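Side-chain contacts in NUDIX hydrolase (Alicyclobacillus acidocaldarius subsp. acidocaldarius, PDB 3QSJ), which probably hydrolyses phosphorus-containing acid anhydrides and binds a divalent metal ion, here calcium: residues E25-R30 with E85-L90; R141-T144 with V150-D153. One frame throughout, in Å; residues are numbered along the deposited sequence. Where two conformers were deposited one is given.

In the fold
Contacts 1 and 2 both reach the same mixed sheet of the Nudix fold, with their centres about 21 Å apart and their nearest atoms about 11 Å apart. Contact 1 is buried, its centre about 7 Å from that of the chain, and sets the last turn of helix 72-87 against strand 24-31; its Glu86 binds the calcium ion together with Gly46 and Glu82. Contact 2 lies at the surface, about 15 Å from the chain centre, and closes the hairpin of strands 137-143 and 151-160. The side chain of Phe152 comes within about 9 Å of the calcium at nearest atoms, and it and that of Glu86 each lie about 3 Å from bound glycerol, probably from crystallisation.

Contact 1. Residues E25-R30 with E85-L90; sequences EVLVVR and EEIGWL. With CA (calcium ion), chain B.
Ile87 lays its two branches against two residues of strand 24-31. Ile87 CD1 reaches Leu27 CD1 at 3.8 Å, the two side chains meeting at a slant, while its CG2 rests on Val29 CG1 at 3.9 Å, here with the side chains at about a right angle. The split follows from chi1 of 62°, which wedges CG1 of Ile87 between its backbone N and carbonyl carbon and turns CG2 anti to the carbonyl carbon. Val29 uses its other methyl as well: CG2 stands 3.7 Å from OE1 of Glu86, an apolar group beside the carboxylate oxygen that does not bind the metal. This is the C-terminal end of helix 72-87, the metal-binding helix of the Nudix fold, packed on the central sheet; Gly88, with positive phi, then leads the chain out of the helix. Glu86 runs extended beyond CG and carries OE2 to the calcium ion at 2.2 Å. Gly46 O and Glu82 OE1 bind the same ion. Water 1, also a calcium ligand at 2.5 Å, donates to Glu85 OE1 at 2.9 Å, making Glu85 a second-shell residue. Pro167 touches Ile87, and Trp179 of strand 174-181 packs on Leu27.

Contact 2. Residues R141-T144 with V150-D153; sequences RFVT and VRFD
The guanidinium of Arg141 and the carboxylate of Asp153 meet edge to edge, their planes 21° apart. Arg141 NE gives a bond of 2.9 Å to Asp153 OD1, nearly straight at 168° and on the syn lone pair of that oxygen; Arg141 NH2 reaches Asp153 OD2 at 2.8 Å, also from the syn side but tilted out of the carboxylate plane. With CG anti to N (chi1 -179°) and the chain extended to NE, Arg141 spans the distance to Asp153. The guanidinium of Arg151 likewise works through its edge: NE and NH2 both grip Thr144 O, at 2.9 and 2.8 Å, while CG1 of Val143 approaches that group obliquely. Thr144 ties strands 137-143 and 151-160 of the hairpin by backbone and side chain together: its N donates to Phe152 O and its OG1 accepts from Phe152 N at 2.9 Å. Val143 faces Asp153 as an antiparallel non-hydrogen-bonded pair, CG2 lying 3.7 Å from OD1. An alanine in place of Arg141 would lose both bonds and is likely to leave the buried Asp153 carboxylate without its charged mate. Paired through two bonds to an arginine, that carboxylate is probably held ionised and fixed in its rotation.

Contact 1. Residues E25-R30 with E85-L90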
loop_
_atom_site.group_PDB
_atom_site.type_symbol
_atom_site.label_atom_id
_atom_site.label_comp_id
_atom_site.label_asym_id
_atom_site.label_seq_id
_atom_site.Cartn_x
_atom_site.Cartn_y
_atom_site.Cartn_z
ATOM N N GLU A 25 10.554 -5.528 -8.681
ATOM C CA GLU A 25 9.917 -4.291 -9.110
ATOM C C GLU A 25 8.803 -4.012 -8.137
ATOM O O GLU A 25 8.264 -4.948 -7.560
ATOM C CB GLU A 25 9.349 -4.433 -10.529
ATOM C CG GLU A 25 10.508 -4.562 -11.487
ATOM C CD GLU A 25 10.187 -4.918 -12.912
ATOM O OE1 GLU A 25 8.983 -5.082 -13.238
ATOM O OE2 GLU A 25 11.155 -5.001 -13.713
ATOM N N VAL A 26 8.402 -2.738 -8.008
ATOM C CA VAL A 26 7.429 -2.313 -6.977
ATOM C C VAL A 26 6.555 -1.201 -7.540
ATOM O O VAL A 26 7.040 -0.450 -8.394
ATOM C CB VAL A 26 8.217 -1.873 -5.699
ATOM C CG1 VAL A 26 9.201 -0.702 -5.973
ATOM C CG2 VAL A 26 7.274 -1.569 -4.532
ATOM N N LEU A 27 5.300 -1.059 -7.053
ATOM C CA LEU A 27 4.423 -0.011 -7.516
ATOM C C LEU A 27 4.693 1.227 -6.670
ATOM O O LEU A 27 4.596 1.208 -5.417
ATOM C CB LEU A 27 2.945 -0.415 -7.352
ATOM C CG LEU A 27 2.368 -1.321 -8.418
ATOM C CD1 LEU A 27 0.945 -1.700 -8.042
ATOM C CD2 LEU A 27 2.339 -0.587 -9.798
ATOM N N VAL A 28 5.002 2.299 -7.337
ATOM C CA VAL A 28 5.191 3.544 -6.607
ATOM C C VAL A 28 4.304 4.565 -7.235
ATOM O O VAL A 28 3.885 4.410 -8.394
ATOM C CB VAL A 28 6.670 4.017 -6.551
ATOM C CG1 VAL A 28 7.519 3.089 -5.678
ATOM C CG2 VAL A 28 7.270 4.162 -7.954
ATOM N N VAL A 29 4.041 5.634 -6.489
ATOM C CA VAL A 29 3.249 6.766 -6.990
ATOM C C VAL A 29 3.972 8.075 -6.674
ATOM O O VAL A 29 4.812 8.109 -5.773
ATOM C CB VAL A 29 1.832 6.767 -6.394
ATOM C CG1 VAL A 29 1.090 5.449 -6.773
ATOM C CG2 VAL A 29 1.864 6.971 -4.869
ATOM N N ARG A 30 3.657 9.159 -7.405
ATOM C CA ARG A 30 4.243 10.448 -7.035
ATOM C C ARG A 30 3.128 11.454 -6.798
ATOM O O ARG A 30 2.247 11.590 -7.631
ATOM C CB ARG A 30 5.197 10.961 -8.132
ATOM C CG ARG A 30 5.742 12.359 -7.742
ATOM C CD ARG A 30 6.795 12.852 -8.704
ATOM N NE ARG A 30 6.280 13.007 -10.064
ATOM C CZ ARG A 30 7.062 13.341 -11.078
ATOM N NH1 ARG A 30 8.342 13.616 -10.870
ATOM N NH2 ARG A 30 6.571 13.413 -12.305
ATOM N N GLU A 85 -7.972 2.808 -4.217
ATOM C CA GLU A 85 -8.312 4.194 -4.561
ATOM C C GLU A 85 -7.270 4.805 -5.473
ATOM O O GLU A 85 -7.619 5.533 -6.379
ATOM C CB GLU A 85 -8.378 5.064 -3.289
ATOM C CG GLU A 85 -9.526 4.690 -2.363
ATOM C CD GLU A 85 -9.487 5.436 -1.042
ATOM O OE1 GLU A 85 -8.635 6.341 -0.902
ATOM O OE2 GLU A 85 -10.287 5.106 -0.140
ATOM N N GLU A 86 -5.983 4.543 -5.191
ATOM C CA GLU A 86 -4.899 5.221 -5.890
ATOM C C GLU A 86 -4.567 4.636 -7.245
ATOM O O GLU A 86 -4.330 5.403 -8.187
ATOM C CB GLU A 86 -3.669 5.221 -4.947
ATOM C CG GLU A 86 -3.860 6.170 -3.786
ATOM C CD GLU A 86 -2.633 6.215 -2.906
ATOM O OE1 GLU A 86 -1.514 6.345 -3.451
ATOM O OE2 GLU A 86 -2.810 6.196 -1.669
ATOM N N ILE A 87 -4.561 3.311 -7.360
ATOM C CA ILE A 87 -4.138 2.672 -8.620
ATOM C C ILE A 87 -5.172 1.784 -9.296
ATOM O O ILE A 87 -4.863 1.188 -10.341
ATOM C CB ILE A 87 -2.746 1.992 -8.455
ATOM C CG1 ILE A 87 -2.828 0.880 -7.396
ATOM C CG2 ILE A 87 -1.660 3.053 -8.085
ATOM C CD1 ILE A 87 -2.666 -0.548 -7.791
ATOM N N GLY A 88 -6.385 1.717 -8.738
ATOM C CA GLY A 88 -7.497 1.040 -9.425
ATOM C C GLY A 88 -7.488 -0.478 -9.423
ATOM O O GLY A 88 -8.128 -1.110 -10.284
ATOM N N TRP A 89 -6.695 -1.079 -8.539
ATOM C CA TRP A 89 -6.695 -2.549 -8.423
ATOM C C TRP A 89 -7.048 -2.897 -6.967
ATOM O O TRP A 89 -6.448 -2.329 -6.026
ATOM C CB TRP A 89 -5.319 -3.169 -8.765
ATOM C CG TRP A 89 -4.968 -3.056 -10.238
ATOM C CD1 TRP A 89 -4.392 -1.987 -10.859
ATOM C CD2 TRP A 89 -5.126 -4.063 -11.250
ATOM N NE1 TRP A 89 -4.290 -2.217 -12.214
ATOM C CE2 TRP A 89 -4.738 -3.482 -12.484
ATOM C CE3 TRP A 89 -5.674 -5.357 -11.256
ATOM C CZ2 TRP A 89 -4.784 -4.190 -13.697
ATOM C CZ3 TRP A 89 -5.664 -6.073 -12.438
ATOM C CH2 TRP A 89 -5.191 -5.504 -13.633
ATOM N N LEU A 90 -7.931 -3.889 -6.797
ATOM C CA LEU A 90 -8.235 -4.438 -5.471
ATOM C C LEU A 90 -7.457 -5.668 -5.368
ATOM O O LEU A 90 -7.707 -6.635 -6.122
ATOM C CB LEU A 90 -9.717 -4.816 -5.278
ATOM C CG LEU A 90 -10.620 -3.767 -4.716
ATOM C CD1 LEU A 90 -12.096 -4.159 -4.882
ATOM C CD2 LEU A 90 -10.287 -3.453 -3.261
HETATM CA CA CA B . -3.902 7.583 -0.276
HETATM O O HOH W 1 -6.039 7.470 -1.534
HETATM O O HOH W 2 -4.679 9.228 1.176
#

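Contact 2. Residues R141-T144 with V150-D153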
loop_
_atom_site.group_PDB
_atom_site.type_symbol
_atom_site.label_atom_id
_atom_site.label_comp_id
_atom_site.label_asym_id
_atom_site.label_seq_id
_atom_site.Cartn_x
_atom_site.Cartn_y
_atom_site.Cartn_z
ATOM N N ARG A 141 6.706 -0.749 11.088
ATOM C CA ARG A 141 5.828 0.263 11.671
ATOM C C ARG A 141 6.714 1.456 11.956
ATOM O O ARG A 141 7.810 1.290 12.519
ATOM C CB ARG A 141 5.184 -0.249 12.953
ATOM C CG ARG A 141 4.227 0.741 13.600
ATOM C CD ARG A 141 3.729 0.171 14.937
ATOM N NE ARG A 141 2.843 1.148 15.591
ATOM C CZ ARG A 141 2.105 0.914 16.669
ATOM N NH1 ARG A 141 2.199 -0.255 17.314
ATOM N NH2 ARG A 141 1.270 1.856 17.129
ATOM N N PHE A 142 6.289 2.626 11.472
ATOM C CA PHE A 142 7.125 3.825 11.625
ATOM C C PHE A 142 6.307 4.984 12.100
ATOM O O PHE A 142 5.289 5.340 11.494
ATOM C CB PHE A 142 7.820 4.162 10.294
ATOM C CG PHE A 142 8.818 3.104 9.924
ATOM C CD1 PHE A 142 9.973 2.922 10.680
ATOM C CD2 PHE A 142 8.558 2.216 8.890
ATOM C CE1 PHE A 142 10.845 1.873 10.411
ATOM C CE2 PHE A 142 9.468 1.196 8.588
ATOM C CZ PHE A 142 10.601 1.043 9.355
ATOM N N VAL A 143 6.824 5.671 13.133
ATOM C CA VAL A 143 6.144 6.841 13.631
ATOM C C VAL A 143 7.006 8.055 13.218
ATOM O O VAL A 143 8.231 8.113 13.498
ATOM C CB VAL A 143 5.969 6.782 15.191
ATOM C CG1 VAL A 143 5.239 8.038 15.706
ATOM C CG2 VAL A 143 5.258 5.512 15.645
ATOM N N THR A 144 6.358 9.060 12.605
ATOM C CA THR A 144 7.100 10.245 12.219
ATOM C C THR A 144 7.751 10.814 13.489
ATOM O O THR A 144 7.087 10.890 14.528
ATOM C CB THR A 144 6.125 11.263 11.623
ATOM O OG1 THR A 144 5.274 10.572 10.700
ATOM C CG2 THR A 144 6.865 12.455 10.966
ATOM N N VAL A 150 3.625 17.414 11.090
ATOM C CA VAL A 150 2.542 16.497 10.685
ATOM C C VAL A 150 3.114 15.121 10.940
ATOM O O VAL A 150 4.234 14.835 10.493
ATOM C CB VAL A 150 2.051 16.690 9.220
ATOM C CG1 VAL A 150 1.070 15.587 8.811
ATOM C CG2 VAL A 150 1.436 18.072 8.999
ATOM N N ARG A 151 2.396 14.280 11.759
ATOM C CA ARG A 151 2.935 12.995 12.151
ATOM C C ARG A 151 1.956 11.864 11.898
ATOM O O ARG A 151 0.739 12.061 12.029
ATOM C CB ARG A 151 3.310 12.986 13.663
ATOM C CG ARG A 151 4.322 14.077 14.086
ATOM C CD ARG A 151 4.540 13.930 15.573
ATOM N NE ARG A 151 5.375 12.769 15.871
ATOM C CZ ARG A 151 5.552 12.237 17.072
ATOM N NH1 ARG A 151 4.942 12.761 18.142
ATOM N NH2 ARG A 151 6.379 11.220 17.231
ATOM N N PHE A 152 2.492 10.689 11.493
ATOM C CA PHE A 152 1.731 9.491 11.263
ATOM C C PHE A 152 2.340 8.365 12.038
ATOM O O PHE A 152 3.565 8.331 12.245
ATOM C CB PHE A 152 1.753 9.051 9.782
ATOM C CG PHE A 152 1.132 10.060 8.863
ATOM C CD1 PHE A 152 -0.257 10.122 8.710
ATOM C CD2 PHE A 152 1.911 11.051 8.272
ATOM C CE1 PHE A 152 -0.852 11.155 7.971
ATOM C CE2 PHE A 152 1.319 12.050 7.486
ATOM C CZ PHE A 152 -0.055 12.080 7.335
ATOM N N ASP A 153 1.518 7.355 12.295
ATOM C CA ASP A 153 2.043 6.111 12.874
ATOM C C ASP A 153 1.633 5.115 11.823
ATOM O O ASP A 153 0.445 4.762 11.728
ATOM C CB ASP A 153 1.341 5.858 14.197
ATOM C CG ASP A 153 1.754 4.595 14.905
ATOM O OD1 ASP A 153 2.354 3.725 14.266
ATOM O OD2 ASP A 153 1.476 4.485 16.102
#